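Local coordinates for galactose mutarotase-like protein (Clostridium acetobutylicum, PDB 3OS7), which probably binds a carbohydrate and may interconvert the anomers of an aldose sugar, at residues A[43-46]-A[47-50]. Sequence-based numbering, arbitrary orientation.
Sequences LKDT and NKGV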
# COMPACT_ATOMS: atom_id res chain seq x y z
N LEU A 43 -10.89 8.01 -0.44
CA LEU A 43 -11.67 7.43 0.66
C LEU A 43 -12.01 8.57 1.61
O LEU A 43 -11.10 9.17 2.21
CB LEU A 43 -10.90 6.38 1.42
CG LEU A 43 -11.65 5.79 2.62
CD1 LEU A 43 -12.94 5.03 2.20
CD2 LEU A 43 -10.74 4.91 3.46
N LYS A 44 -13.29 8.93 1.68
CA LYS A 44 -13.65 10.09 2.48
C LYS A 44 -14.88 9.83 3.33
O LYS A 44 -15.61 8.88 3.09
CB LYS A 44 -13.87 11.31 1.57
CG LYS A 44 -14.94 11.13 0.54
CD LYS A 44 -14.91 12.26 -0.51
CE LYS A 44 -16.15 12.19 -1.37
NZ LYS A 44 -16.31 13.39 -2.23
N ASP A 45 -15.09 10.67 4.32
CA ASP A 45 -16.34 10.71 5.12
C ASP A 45 -16.80 12.15 5.03
O ASP A 45 -16.29 13.01 5.75
CB ASP A 45 -16.06 10.28 6.58
CG ASP A 45 -17.35 10.23 7.48
OD1 ASP A 45 -18.25 11.07 7.34
OD2 ASP A 45 -17.44 9.33 8.36
N THR A 46 -17.71 12.44 4.11
CA THR A 46 -18.04 13.83 3.81
C THR A 46 -18.67 14.54 5.03
O THR A 46 -18.41 15.72 5.26
CB THR A 46 -18.94 13.96 2.56
OG1 THR A 46 -20.13 13.21 2.75
CG2 THR A 46 -18.22 13.43 1.32
N ASN A 47 -19.44 13.81 5.84
CA ASN A 47 -20.06 14.44 7.02
C ASN A 47 -19.04 14.80 8.11
O ASN A 47 -19.28 15.71 8.90
CB ASN A 47 -21.14 13.53 7.63
CG ASN A 47 -22.42 13.48 6.77
OD1 ASN A 47 -22.68 14.36 5.95
ND2 ASN A 47 -23.21 12.43 6.98
N LYS A 48 -17.91 14.09 8.17
CA LYS A 48 -16.84 14.46 9.10
C LYS A 48 -15.86 15.43 8.47
O LYS A 48 -15.01 15.98 9.16
CB LYS A 48 -16.12 13.22 9.60
CG LYS A 48 -16.96 12.32 10.48
CD LYS A 48 -16.11 11.20 11.06
CE LYS A 48 -16.94 10.23 11.90
NZ LYS A 48 -16.05 9.26 12.62
N GLY A 49 -15.96 15.64 7.17
CA GLY A 49 -15.04 16.48 6.45
C GLY A 49 -13.64 15.89 6.30
O GLY A 49 -12.66 16.63 6.19
N VAL A 50 -13.55 14.56 6.30
CA VAL A 50 -12.24 13.89 6.29
C VAL A 50 -12.06 13.24 4.93
O VAL A 50 -12.99 12.57 4.43
CB VAL A 50 -12.11 12.85 7.39
CG1 VAL A 50 -10.84 12.01 7.21
CG2 VAL A 50 -12.13 13.53 8.78
O HOH W 1 -16.02 7.75 9.98
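D45 and V50 close a tight antiparallel hairpin as a hydrogen-bonded pair, D45 N giving a nearly straight bond to V50 O (2.8 Å, 164°) and V50 N returning one to D45 O (3.2 Å). G49 and V50 together face D45, which makes a G1 beta bulge; G49 holds the bulge position with a positive phi of 71°, a backbone shape that glycine adopts most easily. Residues 46 to 48 round the corner with phi and psi both negative, and two weak backbone bonds brace it, K48 N to D45 O and G49 N to T46 O.

Among the side chains, D45 and K48 carry the contact. D45 turns its carboxylate toward K48, chi1 of -177° carrying CG away from its own N and to the side of its carbonyl carbon, and OD1 accepts the N-H of K48 at 3.2 Å from well above the carboxylate plane. An aspartate suits this place because its short side chain can reach forward to the N-H three residues on. K48 runs its extended methylene chain past the same carboxylate, CD coming within 3.5 Å of D45 OD2; a long, flexible lysine can lie against the carboxylate in this way and still carry its ammonium group on to water. That group stops short of a salt bridge, NZ lying 4.5 Å from OD2, and a water joins the two, donating to OD2 at 2.7 Å and accepting from NZ at 3.0 Å. V50, a beta-branched residue suited to an extended backbone, turns its side chain to the same sheet face as D45, and both touch I338 of strand 329-340.

The hairpin links strand 39-45 to edge strand 50-51 of a five-stranded antiparallel sheet. Backbone N-H and lysine-bound water thus share the carboxylate of D45, an arrangement that would be expected to favour its ionised form while limiting its rotation.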